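Local coordinates for 3-oxosteroid 1-dehydrogenase (Sterolibacterium denitrificans, PDB 7P18), which probably catalyses the FAD-dependent introduction of a 1,2 double bond into 3-oxosteroids, passing the electrons to an acceptor, at residues A[54-59]-A[88-93]; A[83-88]-A[504-509]; A[161-166]-A[201-206]; A[241-246]-A[514-519]. All blocks are in the same frame, centred on the assembly; numbering follows the deposited sequence.

Along the chain, contact 1 is the first to close. It returns helix 84-104 to the loop after strand 53-54, near the flavin and the steroid. Contact 2 opens at the start of the same helix and closes only at 504-509, so it crosses contact 1. The two share Leu88, and Ala89 packs on Lys506. Contact 3 is nested inside the long loop of contact 2, on the opposite side of the chain's centre, and ties two short strands near the steroid-binding region. Contact 4 opens at 241-246 and ends at 514-519, crossing contact 2. It joins the start of strand 245-253, in the mixed sheet, to the corner after strand 517-518, and its Pro517 packs on Arg509 of contact 2.

Contact 1. Residues A[54-59]-A[88-93]; sequences WIPNNS and LAYLES
Trp54 and Tyr90 both carry CG anti to the backbone N (chi1 -175° and -179°). This sends the two side chains to meet at about a right angle, with Trp54 CE3 4.1 Å from Tyr90 CE2. The same rotation brings the phenol to the Trp54 carbonyl, which lies at the edge of the Tyr90 ring. Tyr90 OH donates to Trp54 O over a short 2.6 Å, at a C=O...O angle of 154°. Trp54 NE1 binds Asp117. Residues 55-58 form a type II beta turn just after strand 53-54, the strand that follows FAD-binding Ala52. Within the turn, Asn58 ND2 holds Ile55 O at 3.0 Å. Pro56, the second residue of the turn, points at the helix. Its CG lies over one face of the Trp54 ring and also touches Leu91 CD2 at 3.7 Å. A phenylalanine in place of Tyr90 would probably leave the buried Trp54 carbonyl without this donor and the ring less firmly fixed. A water links the two backbones as well. It donates to Pro56 O at 2.8 Å and to Leu91 O at 2.9 Å. Pro56 and Leu91 also rest on Ala70 of helix 67-78. Tyr90 packs on Pro545 and Thr548 of helix 543-559. The Trp54 side chain is about 7 Å from both the bound FAD and the steroid product.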
loop_
_atom_site.group_PDB
_atom_site.type_symbol
_atom_site.label_atom_id
_atom_site.label_comp_id
_atom_site.label_asym_id
_atom_site.label_seq_id
_atom_site.Cartn_x
_atom_site.Cartn_y
_atom_site.Cartn_z
ATOM N N TRP A 54 -4.652 -5.225 8.183
ATOM C CA TRP A 54 -5.484 -6.437 8.064
ATOM C C TRP A 54 -5.307 -7.257 9.348
ATOM O O TRP A 54 -4.252 -7.864 9.536
ATOM C CB TRP A 54 -5.122 -7.225 6.817
ATOM C CG TRP A 54 -6.012 -8.397 6.584
ATOM C CD1 TRP A 54 -7.277 -8.372 6.073
ATOM C CD2 TRP A 54 -5.696 -9.780 6.805
ATOM N NE1 TRP A 54 -7.739 -9.638 5.921
ATOM C CE2 TRP A 54 -6.809 -10.524 6.395
ATOM C CE3 TRP A 54 -4.588 -10.456 7.318
ATOM C CZ2 TRP A 54 -6.866 -11.915 6.495
ATOM C CZ3 TRP A 54 -4.632 -11.832 7.397
ATOM C CH2 TRP A 54 -5.760 -12.550 7.004
ATOM N N ILE A 55 -6.306 -7.189 10.221
ATOM C CA ILE A 55 -6.207 -7.689 11.618
ATOM C C ILE A 55 -7.302 -8.727 11.807
ATOM O O ILE A 55 -8.414 -8.434 12.251
ATOM C CB ILE A 55 -6.309 -6.550 12.660
ATOM C CG1 ILE A 55 -5.452 -5.333 12.314
ATOM C CG2 ILE A 55 -5.976 -7.100 14.047
ATOM C CD1 ILE A 55 -3.942 -5.565 12.430
ATOM N N PRO A 56 -7.000 -10.006 11.547
ATOM C CA PRO A 56 -8.004 -11.039 11.771
ATOM C C PRO A 56 -8.338 -11.045 13.274
ATOM O O PRO A 56 -7.466 -10.855 14.080
ATOM C CB PRO A 56 -7.345 -12.327 11.292
ATOM C CG PRO A 56 -6.212 -11.831 10.383
ATOM C CD PRO A 56 -5.735 -10.542 11.006
ATOM N N ASN A 57 -9.605 -11.319 13.563
ATOM C CA ASN A 57 -10.104 -11.609 14.929
ATOM C C ASN A 57 -9.865 -10.390 15.817
ATOM O O ASN A 57 -9.614 -10.566 17.062
ATOM C CB ASN A 57 -9.460 -12.868 15.494
ATOM C CG ASN A 57 -10.248 -13.468 16.649
ATOM O OD1 ASN A 57 -11.490 -13.288 16.786
ATOM N ND2 ASN A 57 -9.513 -14.228 17.443
ATOM N N ASN A 58 -9.893 -9.178 15.251
ATOM C CA ASN A 58 -9.759 -7.962 16.103
ATOM C C ASN A 58 -11.032 -7.869 16.973
ATOM O O ASN A 58 -12.126 -8.374 16.556
ATOM C CB ASN A 58 -9.473 -6.702 15.284
ATOM C CG ASN A 58 -10.625 -6.258 14.427
ATOM O OD1 ASN A 58 -11.601 -5.723 14.964
ATOM N ND2 ASN A 58 -10.543 -6.492 13.109
ATOM N N SER A 59 -10.893 -7.159 18.104
ATOM C CA SER A 59 -11.896 -7.036 19.195
ATOM C C SER A 59 -13.142 -6.261 18.750
ATOM O O SER A 59 -14.136 -6.277 19.492
ATOM C CB SER A 59 -11.260 -6.397 20.419
ATOM O OG SER A 59 -10.988 -5.008 20.197
ATOM N N LEU A 88 1.564 -17.950 12.843
ATOM C CA LEU A 88 0.978 -18.005 14.213
ATOM C C LEU A 88 1.277 -16.695 14.930
ATOM O O LEU A 88 0.387 -16.137 15.568
ATOM C CB LEU A 88 1.555 -19.190 14.994
ATOM C CG LEU A 88 1.290 -20.565 14.376
ATOM C CD1 LEU A 88 2.089 -21.645 15.106
ATOM C CD2 LEU A 88 -0.191 -20.891 14.381
ATOM N N ALA A 89 2.518 -16.231 14.837
ATOM C CA ALA A 89 2.972 -15.007 15.531
ATOM C C ALA A 89 2.186 -13.788 15.023
ATOM O O ALA A 89 1.795 -12.909 15.838
ATOM C CB ALA A 89 4.454 -14.864 15.348
ATOM N N TYR A 90 1.947 -13.715 13.714
ATOM C CA TYR A 90 1.186 -12.577 13.120
ATOM C C TYR A 90 -0.226 -12.552 13.723
ATOM O O TYR A 90 -0.729 -11.500 14.140
ATOM C CB TYR A 90 1.127 -12.645 11.594
ATOM C CG TYR A 90 0.374 -11.463 11.042
ATOM C CD1 TYR A 90 0.953 -10.199 11.066
ATOM C CD2 TYR A 90 -0.919 -11.564 10.575
ATOM C CE1 TYR A 90 0.275 -9.079 10.593
ATOM C CE2 TYR A 90 -1.617 -10.450 10.124
ATOM C CZ TYR A 90 -1.008 -9.202 10.132
ATOM O OH TYR A 90 -1.638 -8.087 9.672
ATOM N N LEU A 91 -0.888 -13.696 13.759
ATOM C CA LEU A 91 -2.286 -13.789 14.233
ATOM C C LEU A 91 -2.355 -13.544 15.738
ATOM O O LEU A 91 -3.325 -12.895 16.191
ATOM C CB LEU A 91 -2.853 -15.145 13.833
ATOM C CG LEU A 91 -2.935 -15.384 12.341
ATOM C CD1 LEU A 91 -3.385 -16.810 12.038
ATOM C CD2 LEU A 91 -3.844 -14.393 11.628
ATOM N N GLU A 92 -1.353 -13.996 16.486
ATOM C CA GLU A 92 -1.253 -13.706 17.928
ATOM C C GLU A 92 -1.143 -12.201 18.166
ATOM O O GLU A 92 -1.891 -11.677 18.994
ATOM C CB GLU A 92 -0.039 -14.417 18.540
ATOM C CG GLU A 92 0.123 -14.126 20.023
ATOM C CD GLU A 92 1.337 -14.712 20.699
ATOM O OE1 GLU A 92 2.241 -15.156 20.007
ATOM O OE2 GLU A 92 1.345 -14.757 21.909
ATOM N N SER A 93 -0.225 -11.520 17.472
ATOM C CA SER A 93 0.223 -10.158 17.845
ATOM C C SER A 93 -0.564 -9.055 17.131
ATOM O O SER A 93 -0.657 -7.988 17.707
ATOM C CB SER A 93 1.694 -10.007 17.632
ATOM O OG SER A 93 2.417 -10.912 18.443
HETATM O O HOH W 1 -5.719 -12.935 14.642
#

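Contact 2. Residues A[83-88]-A[504-509]; sequences AEDRLL and TDKDAR
Arg86 reaches the 504-509 loop with its CG set anti to the carbonyl carbon and a bend at chi3 (66°). The bend lays one face of the guanidinium over Thr504 O, with Arg86 CD 3.5 Å from that oxygen. Nearer its backbone, the Arg86 side chain rests CG against the Asp505-Lys506 peptide, 3.9 Å from Lys506 N. Arg86 NE donates to a water at 2.9 Å, and this water donates to Asp505 O. Arg86 NH2 binds Ala529 O. Lys506 takes the crowded rotamer, CG between N and carbonyl carbon. Its CB sits 3.7 Å from Asp85 O, and its extended chain then leads outward. Asp505 points back into its own loop. Its OD1 receives Asp507 N, an Asx turn, and Arg509 N from the opposite face, while OD2 offers its syn lone pair to Arg509 NE at 2.9 Å, a salt bridge. A leucine instead of Arg86 would probably strand the bridging water and leave Ala529 O without its donor. No direct hydrogen bond crosses here. The start of the helix is therefore joined to the loop by one water and by close packing, and the 4.8 Å between Asp85 OD2 and Lys506 NZ suggests only a loose attraction.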
loop_
_atom_site.group_PDB
_atom_site.type_symbol
_atom_site.label_atom_id
_atom_site.label_comp_id
_atom_site.label_asym_id
_atom_site.label_seq_id
_atom_site.Cartn_x
_atom_site.Cartn_y
_atom_site.Cartn_z
ATOM N N ALA A 83 7.366 -19.798 7.062
ATOM C CA ALA A 83 7.436 -20.625 8.293
ATOM C C ALA A 83 6.111 -20.494 9.052
ATOM O O ALA A 83 5.647 -19.378 9.311
ATOM C CB ALA A 83 8.613 -20.227 9.140
ATOM N N GLU A 84 5.500 -21.609 9.428
ATOM C CA GLU A 84 4.174 -21.535 10.085
ATOM C C GLU A 84 4.252 -20.694 11.360
ATOM O O GLU A 84 3.264 -20.000 11.686
ATOM C CB GLU A 84 3.599 -22.935 10.327
ATOM C CG GLU A 84 2.201 -22.890 10.915
ATOM C CD GLU A 84 1.666 -24.248 11.339
ATOM O OE1 GLU A 84 2.182 -24.781 12.356
ATOM O OE2 GLU A 84 0.760 -24.753 10.673
ATOM N N ASP A 85 5.354 -20.738 12.107
ATOM C CA ASP A 85 5.440 -20.006 13.394
ATOM C C ASP A 85 5.346 -18.495 13.143
ATOM O O ASP A 85 4.914 -17.776 14.052
ATOM C CB ASP A 85 6.655 -20.389 14.236
ATOM C CG ASP A 85 8.021 -20.075 13.676
ATOM O OD1 ASP A 85 8.102 -19.659 12.497
ATOM O OD2 ASP A 85 9.027 -20.272 14.421
ATOM N N ARG A 86 5.746 -18.008 11.977
ATOM C CA ARG A 86 5.564 -16.576 11.638
ATOM C C ARG A 86 4.078 -16.277 11.415
ATOM O O ARG A 86 3.653 -15.195 11.767
ATOM C CB ARG A 86 6.335 -16.221 10.365
ATOM C CG ARG A 86 7.845 -16.273 10.516
ATOM C CD ARG A 86 8.539 -16.017 9.205
ATOM N NE ARG A 86 8.293 -14.638 8.776
ATOM C CZ ARG A 86 8.451 -14.192 7.515
ATOM N NH1 ARG A 86 8.819 -15.002 6.535
ATOM N NH2 ARG A 86 8.179 -12.923 7.251
ATOM N N LEU A 87 3.336 -17.156 10.759
ATOM C CA LEU A 87 1.870 -16.995 10.593
ATOM C C LEU A 87 1.191 -17.004 11.969
ATOM O O LEU A 87 0.317 -16.128 12.208
ATOM C CB LEU A 87 1.289 -18.109 9.734
ATOM C CG LEU A 87 1.896 -18.279 8.335
ATOM C CD1 LEU A 87 1.173 -19.391 7.622
ATOM C CD2 LEU A 87 1.798 -17.012 7.543
ATOM N N LEU A 88 1.564 -17.950 12.843
ATOM C CA LEU A 88 0.978 -18.005 14.213
ATOM C C LEU A 88 1.277 -16.695 14.930
ATOM O O LEU A 88 0.387 -16.137 15.568
ATOM C CB LEU A 88 1.555 -19.190 14.994
ATOM C CG LEU A 88 1.290 -20.565 14.376
ATOM C CD1 LEU A 88 2.089 -21.645 15.106
ATOM C CD2 LEU A 88 -0.191 -20.891 14.381
ATOM N N THR A 504 13.326 -13.155 8.039
ATOM C CA THR A 504 13.217 -13.026 9.493
ATOM C C THR A 504 12.504 -14.247 10.082
ATOM O O THR A 504 11.837 -15.006 9.330
ATOM C CB THR A 504 12.467 -11.744 9.904
ATOM O OG1 THR A 504 11.126 -11.762 9.369
ATOM C CG2 THR A 504 13.220 -10.527 9.410
ATOM N N ASP A 505 12.579 -14.352 11.397
ATOM C CA ASP A 505 11.839 -15.337 12.217
ATOM C C ASP A 505 10.610 -14.640 12.788
ATOM O O ASP A 505 10.321 -13.475 12.425
ATOM C CB ASP A 505 12.726 -15.980 13.286
ATOM C CG ASP A 505 13.155 -15.064 14.415
ATOM O OD1 ASP A 505 12.599 -13.938 14.524
ATOM O OD2 ASP A 505 14.041 -15.491 15.217
ATOM N N LYS A 506 9.900 -15.347 13.671
ATOM C CA LYS A 506 8.605 -14.917 14.243
ATOM C C LYS A 506 8.754 -13.668 15.103
ATOM O O LYS A 506 7.749 -13.031 15.381
ATOM C CB LYS A 506 8.007 -16.069 15.057
ATOM C CG LYS A 506 8.812 -16.417 16.296
ATOM C CD LYS A 506 8.154 -17.429 17.185
ATOM C CE LYS A 506 9.039 -17.747 18.367
ATOM N NZ LYS A 506 8.506 -18.941 19.039
ATOM N N ASP A 507 9.961 -13.325 15.523
ATOM C CA ASP A 507 10.227 -12.161 16.392
ATOM C C ASP A 507 10.965 -11.064 15.603
ATOM O O ASP A 507 11.543 -10.150 16.224
ATOM C CB ASP A 507 10.989 -12.614 17.635
ATOM C CG ASP A 507 10.128 -13.495 18.529
ATOM O OD1 ASP A 507 9.018 -13.064 18.849
ATOM O OD2 ASP A 507 10.574 -14.615 18.849
ATOM N N ALA A 508 10.936 -11.159 14.282
ATOM C CA ALA A 508 11.512 -10.189 13.317
ATOM C C ALA A 508 13.036 -10.192 13.339
ATOM O O ALA A 508 13.650 -9.225 12.792
ATOM C CB ALA A 508 10.958 -8.825 13.606
ATOM N N ARG A 509 13.666 -11.246 13.870
ATOM C CA ARG A 509 15.143 -11.331 13.865
ATOM C C ARG A 509 15.600 -11.667 12.459
ATOM O O ARG A 509 15.035 -12.586 11.815
ATOM C CB ARG A 509 15.627 -12.385 14.872
ATOM C CG ARG A 509 15.373 -11.948 16.298
ATOM C CD ARG A 509 16.115 -12.827 17.309
ATOM N NE ARG A 509 15.559 -14.161 17.325
ATOM C CZ ARG A 509 15.947 -15.128 18.147
ATOM N NH1 ARG A 509 16.922 -14.910 19.020
ATOM N NH2 ARG A 509 15.362 -16.311 18.082
HETATM O O HOH W 2 8.512 -12.327 10.433
#

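Contact 3. Residues A[161-166]-A[201-206]; sequences KASMTA and RHDRKR
Ser163 faces the 201-206 segment and meets three of its residues. Its OG, anti to the Ser163 carbonyl carbon (chi1 -68°), donates to Lys205 O at 2.6 Å. The same OG lies over one face of the Arg206 guanidinium, toward the rim, 3.6 Å from Arg206 NH1. The backbone of Ser163 makes a second grip. Ser163 N donates to Asp203 OD2 at 2.8 Å and a nearly straight 163°, meeting the carboxylate on its anti side. OD2 also takes a salt bridge from Arg189, which probably stabilises this buried charge. The other oxygen, Asp203 OD1, is met from above the carboxylate plane by Lys205 N at 2.9 Å, forming an Asx turn. Arg206 is bent at chi2 and chi3 and curls back on its own segment. Its NH1 donates to Asp203 O at 2.7 Å, close to the guanidinium plane. A water lies at the edge of that group, in its plane. It accepts from Arg206 NH1 and Asp203 N and donates to Lys161 O at 2.8 Å. No backbone-to-backbone hydrogen bond joins the two segments, so side chains and this water do the pairing. Lys161 and Ala162 form a classic beta bulge opposite Leu158, where the weakly bonded strand 162-163 pairs with 157-158. Strand 205-206 instead pairs with 131-138. Helix 179-191 lies alongside, bringing Arg189 and Tyr190 to Asp203. Past Thr165, the N-cap, helix 166-174 begins with Ala166, which touches the steroid.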
loop_
_atom_site.group_PDB
_atom_site.type_symbol
_atom_site.label_atom_id
_atom_site.label_comp_id
_atom_site.label_asym_id
_atom_site.label_seq_id
_atom_site.Cartn_x
_atom_site.Cartn_y
_atom_site.Cartn_z
ATOM N N LYS A 161 -8.831 18.472 -1.482
ATOM C CA LYS A 161 -8.745 19.376 -0.306
ATOM C C LYS A 161 -8.977 18.597 1.000
ATOM O O LYS A 161 -8.102 18.636 1.887
ATOM C CB LYS A 161 -9.772 20.511 -0.415
ATOM C CG LYS A 161 -9.650 21.382 -1.663
ATOM C CD LYS A 161 -10.165 22.801 -1.493
ATOM C CE LYS A 161 -10.667 23.415 -2.787
ATOM N NZ LYS A 161 -9.673 23.310 -3.881
ATOM N N ALA A 162 -10.143 17.954 1.116
ATOM C CA ALA A 162 -10.737 17.513 2.397
ATOM C C ALA A 162 -10.401 16.038 2.651
ATOM O O ALA A 162 -10.636 15.203 1.765
ATOM C CB ALA A 162 -12.226 17.743 2.383
ATOM N N SER A 163 -9.835 15.760 3.819
ATOM C CA SER A 163 -9.452 14.380 4.240
ATOM C C SER A 163 -10.738 13.575 4.462
ATOM O O SER A 163 -11.692 14.150 5.053
ATOM C CB SER A 163 -8.605 14.422 5.446
ATOM O OG SER A 163 -7.341 15.004 5.138
ATOM N N MET A 164 -10.771 12.314 4.002
ATOM C CA MET A 164 -11.848 11.347 4.364
ATOM C C MET A 164 -11.252 9.998 4.785
ATOM O O MET A 164 -10.129 9.666 4.355
ATOM C CB MET A 164 -12.767 11.106 3.172
ATOM C CG MET A 164 -13.417 12.404 2.647
ATOM S SD MET A 164 -14.365 12.102 1.146
ATOM C CE MET A 164 -13.210 11.140 0.141
ATOM N N THR A 165 -12.010 9.237 5.580
ATOM C CA THR A 165 -11.753 7.809 5.867
ATOM C C THR A 165 -12.194 7.033 4.644
ATOM O O THR A 165 -13.005 7.569 3.858
ATOM C CB THR A 165 -12.526 7.341 7.104
ATOM O OG1 THR A 165 -13.927 7.461 6.825
ATOM C CG2 THR A 165 -12.154 8.149 8.324
ATOM N N ALA A 166 -11.682 5.826 4.469
ATOM C CA ALA A 166 -12.123 4.891 3.408
ATOM C C ALA A 166 -13.609 4.595 3.607
ATOM O O ALA A 166 -14.339 4.501 2.608
ATOM C CB ALA A 166 -11.308 3.627 3.406
ATOM N N ARG A 201 -3.528 25.787 3.678
ATOM C CA ARG A 201 -4.474 25.258 2.652
ATOM C C ARG A 201 -4.634 23.725 2.786
ATOM O O ARG A 201 -5.480 23.161 2.078
ATOM C CB ARG A 201 -3.994 25.627 1.248
ATOM C CG ARG A 201 -3.618 27.099 1.103
ATOM C CD ARG A 201 -3.627 27.626 -0.325
ATOM N NE ARG A 201 -4.906 27.444 -0.996
ATOM C CZ ARG A 201 -6.026 28.130 -0.741
ATOM N NH1 ARG A 201 -6.050 29.075 0.185
ATOM N NH2 ARG A 201 -7.132 27.865 -1.420
ATOM N N HIS A 202 -3.818 23.064 3.615
ATOM C CA HIS A 202 -3.948 21.617 3.964
ATOM C C HIS A 202 -5.073 21.443 4.986
ATOM O O HIS A 202 -5.125 22.230 5.955
ATOM C CB HIS A 202 -2.645 21.077 4.573
ATOM C CG HIS A 202 -1.490 21.065 3.632
ATOM N ND1 HIS A 202 -1.581 20.515 2.366
ATOM C CD2 HIS A 202 -0.217 21.485 3.787
ATOM C CE1 HIS A 202 -0.410 20.613 1.765
ATOM N NE2 HIS A 202 0.448 21.216 2.630
ATOM N N ASP A 203 -5.907 20.414 4.813
ATOM C CA ASP A 203 -6.881 20.024 5.862
ATOM C C ASP A 203 -6.075 19.699 7.110
ATOM O O ASP A 203 -5.074 18.943 7.024
ATOM C CB ASP A 203 -7.770 18.871 5.393
ATOM C CG ASP A 203 -8.971 18.595 6.266
ATOM O OD1 ASP A 203 -9.027 19.119 7.405
ATOM O OD2 ASP A 203 -9.808 17.790 5.811
ATOM N N ARG A 204 -6.458 20.320 8.215
ATOM C CA ARG A 204 -5.930 20.063 9.572
ATOM C C ARG A 204 -6.201 18.596 9.979
ATOM O O ARG A 204 -5.410 18.018 10.768
ATOM C CB ARG A 204 -6.652 21.005 10.536
ATOM C CG ARG A 204 -6.240 20.830 11.984
ATOM C CD ARG A 204 -6.654 22.029 12.804
ATOM N NE ARG A 204 -8.085 22.072 12.966
ATOM C CZ ARG A 204 -8.740 21.570 14.000
ATOM N NH1 ARG A 204 -8.097 20.962 14.982
ATOM N NH2 ARG A 204 -10.054 21.678 14.045
ATOM N N LYS A 205 -7.356 18.096 9.577
ATOM C CA LYS A 205 -7.751 16.680 9.762
ATOM C C LYS A 205 -7.056 15.868 8.677
ATOM O O LYS A 205 -7.176 16.212 7.462
ATOM C CB LYS A 205 -9.265 16.482 9.690
ATOM C CG LYS A 205 -10.072 17.243 10.732
ATOM C CD LYS A 205 -9.697 16.878 12.118
ATOM C CE LYS A 205 -10.501 17.636 13.140
ATOM N NZ LYS A 205 -10.473 16.936 14.442
ATOM N N ARG A 206 -6.366 14.818 9.100
ATOM C CA ARG A 206 -5.707 13.866 8.177
ATOM C C ARG A 206 -6.458 12.529 8.233
ATOM O O ARG A 206 -6.955 12.139 9.293
ATOM C CB ARG A 206 -4.227 13.757 8.560
ATOM C CG ARG A 206 -3.484 15.069 8.791
ATOM C CD ARG A 206 -3.626 16.073 7.664
ATOM N NE ARG A 206 -3.235 15.570 6.365
ATOM C CZ ARG A 206 -3.613 16.070 5.185
ATOM N NH1 ARG A 206 -4.421 17.115 5.100
ATOM N NH2 ARG A 206 -3.181 15.511 4.070
HETATM O O HOH W 3 -5.467 18.388 2.787
#

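Contact 4. Residues A[241-246]-A[514-519]; sequences AENKRV and SDRPIE
A beta-hairpin turn of the mixed sheet, between strands 233-239 and 245-253, meets the chain where it leaves strand 517-518 for strand 521-523 of the parallel Rossmann-type sheet. Val246 N donates to Glu519 O at 2.9 Å and 169°, in the carbonyl plane. The same oxygen receives a CA-H...O contact from Arg245 CA at 3.4 Å. At the outer end, Asn243 stacks on Arg516. The amide and guanidinium planes are only 14° apart. Asn243 OD1 lies over the centre of the guanidinium, 3.3 Å from Arg516 CZ. Arg516 is extended from CG to NE, with CG anti to the backbone N (chi1 -176°), and a turn at its last torsion sets the guanidinium plane against the amide. A water at the edge of the guanidinium accepts from Arg516 NH1 at 2.7 Å and from Glu519 N, and donates to Lys244 O at 2.8 Å. The inner side is apolar: Val246 CG2 meets Ile518 CG2 at 4.1 Å. Arg245 CG lies beside Glu519 CB at 3.7 Å, but the charged end of Arg245 turns to Glu239 in a salt bridge. The stack carries no hydrogen bond, because neither NE nor NH2 of Arg516 is well angled toward OD1. Its hold is therefore likely to come from dispersion and from the partial negative charge of the amide oxygen over the cation, while direct hydrogen bonding rests on the Val246-Glu519 backbone pair.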
loop_
_atom_site.group_PDB
_atom_site.type_symbol
_atom_site.label_atom_id
_atom_site.label_comp_id
_atom_site.label_asym_id
_atom_site.label_seq_id
_atom_site.Cartn_x
_atom_site.Cartn_y
_atom_site.Cartn_z
ATOM N N ALA A 241 34.455 -12.534 15.935
ATOM C CA ALA A 241 35.290 -13.215 14.924
ATOM C C ALA A 241 34.443 -14.276 14.203
ATOM O O ALA A 241 34.506 -14.289 12.958
ATOM C CB ALA A 241 36.541 -13.787 15.559
ATOM N N GLU A 242 33.654 -15.087 14.923
ATOM C CA GLU A 242 33.024 -16.322 14.361
ATOM C C GLU A 242 31.583 -16.069 13.924
ATOM O O GLU A 242 31.187 -16.560 12.854
ATOM C CB GLU A 242 32.944 -17.437 15.391
ATOM C CG GLU A 242 34.180 -17.541 16.245
ATOM C CD GLU A 242 34.127 -18.781 17.089
ATOM O OE1 GLU A 242 33.152 -18.907 17.858
ATOM O OE2 GLU A 242 35.024 -19.640 16.929
ATOM N N ASN A 243 30.811 -15.424 14.787
ATOM C CA ASN A 243 29.416 -15.026 14.499
ATOM C C ASN A 243 29.303 -13.529 14.747
ATOM O O ASN A 243 29.490 -13.124 15.887
ATOM C CB ASN A 243 28.425 -15.828 15.334
ATOM C CG ASN A 243 28.247 -17.239 14.806
ATOM O OD1 ASN A 243 28.151 -18.167 15.590
ATOM N ND2 ASN A 243 28.195 -17.415 13.490
ATOM N N LYS A 244 29.039 -12.762 13.691
ATOM C CA LYS A 244 28.877 -11.294 13.754
ATOM C C LYS A 244 27.557 -10.963 14.459
ATOM O O LYS A 244 26.492 -11.566 14.149
ATOM C CB LYS A 244 28.980 -10.717 12.341
ATOM C CG LYS A 244 30.350 -10.864 11.703
ATOM C CD LYS A 244 31.449 -10.417 12.639
ATOM C CE LYS A 244 32.811 -10.342 11.987
ATOM N NZ LYS A 244 33.408 -11.695 11.891
ATOM N N ARG A 245 27.643 -10.025 15.385
ATOM C CA ARG A 245 26.513 -9.409 16.104
ATOM C C ARG A 245 26.493 -7.957 15.647
ATOM O O ARG A 245 27.569 -7.414 15.378
ATOM C CB ARG A 245 26.734 -9.526 17.621
ATOM C CG ARG A 245 25.742 -8.773 18.492
ATOM C CD ARG A 245 25.938 -9.115 19.956
ATOM N NE ARG A 245 27.279 -8.746 20.377
ATOM C CZ ARG A 245 27.599 -7.735 21.186
ATOM N NH1 ARG A 245 26.663 -6.942 21.692
ATOM N NH2 ARG A 245 28.873 -7.525 21.492
ATOM N N VAL A 246 25.314 -7.358 15.579
ATOM C CA VAL A 246 25.166 -5.945 15.150
ATOM C C VAL A 246 25.113 -5.110 16.412
ATOM O O VAL A 246 24.264 -5.409 17.291
ATOM C CB VAL A 246 23.914 -5.746 14.272
ATOM C CG1 VAL A 246 23.527 -4.290 14.192
ATOM C CG2 VAL A 246 24.151 -6.324 12.899
ATOM N N SER A 514 22.152 -19.908 7.173
ATOM C CA SER A 514 21.993 -21.132 8.000
ATOM C C SER A 514 20.771 -21.037 8.908
ATOM O O SER A 514 20.671 -21.894 9.766
ATOM C CB SER A 514 23.239 -21.408 8.803
ATOM O OG SER A 514 24.340 -21.599 7.922
ATOM N N ASP A 515 19.869 -20.067 8.700
ATOM C CA ASP A 515 18.676 -19.838 9.564
ATOM C C ASP A 515 19.095 -19.480 10.994
ATOM O O ASP A 515 18.262 -19.592 11.890
ATOM C CB ASP A 515 17.728 -21.049 9.586
ATOM C CG ASP A 515 17.031 -21.290 8.254
ATOM O OD1 ASP A 515 16.359 -20.345 7.746
ATOM O OD2 ASP A 515 17.165 -22.422 7.728
ATOM N N ARG A 516 20.318 -19.011 11.208
ATOM C CA ARG A 516 20.770 -18.529 12.535
ATOM C C ARG A 516 20.480 -17.040 12.648
ATOM O O ARG A 516 20.881 -16.273 11.768
ATOM C CB ARG A 516 22.264 -18.813 12.687
ATOM C CG ARG A 516 22.808 -18.436 14.054
ATOM C CD ARG A 516 24.301 -18.692 14.233
ATOM N NE ARG A 516 24.749 -18.257 15.558
ATOM C CZ ARG A 516 25.057 -16.991 15.907
ATOM N NH1 ARG A 516 24.995 -15.994 15.030
ATOM N NH2 ARG A 516 25.438 -16.724 17.146
ATOM N N PRO A 517 19.793 -16.573 13.716
ATOM C CA PRO A 517 19.610 -15.146 13.942
ATOM C C PRO A 517 20.943 -14.396 14.002
ATOM O O PRO A 517 21.896 -14.859 14.655
ATOM C CB PRO A 517 18.893 -15.018 15.287
ATOM C CG PRO A 517 18.241 -16.360 15.452
ATOM C CD PRO A 517 19.133 -17.366 14.759
ATOM N N ILE A 518 20.980 -13.248 13.329
ATOM C CA ILE A 518 22.059 -12.253 13.510
ATOM C C ILE A 518 21.699 -11.462 14.754
ATOM O O ILE A 518 20.738 -10.696 14.745
ATOM C CB ILE A 518 22.263 -11.385 12.258
ATOM C CG1 ILE A 518 22.557 -12.256 11.042
ATOM C CG2 ILE A 518 23.362 -10.371 12.498
ATOM C CD1 ILE A 518 22.661 -11.497 9.721
ATOM N N GLU A 519 22.397 -11.760 15.847
ATOM C CA GLU A 519 22.175 -11.118 17.159
ATOM C C GLU A 519 22.208 -9.607 16.963
ATOM O O GLU A 519 23.149 -9.157 16.303
ATOM C CB GLU A 519 23.289 -11.481 18.150
ATOM C CG GLU A 519 23.362 -12.954 18.472
ATOM C CD GLU A 519 22.124 -13.484 19.180
ATOM O OE1 GLU A 519 21.568 -12.734 20.011
ATOM O OE2 GLU A 519 21.716 -14.640 18.898
HETATM O O HOH W 4 25.060 -13.354 15.688
#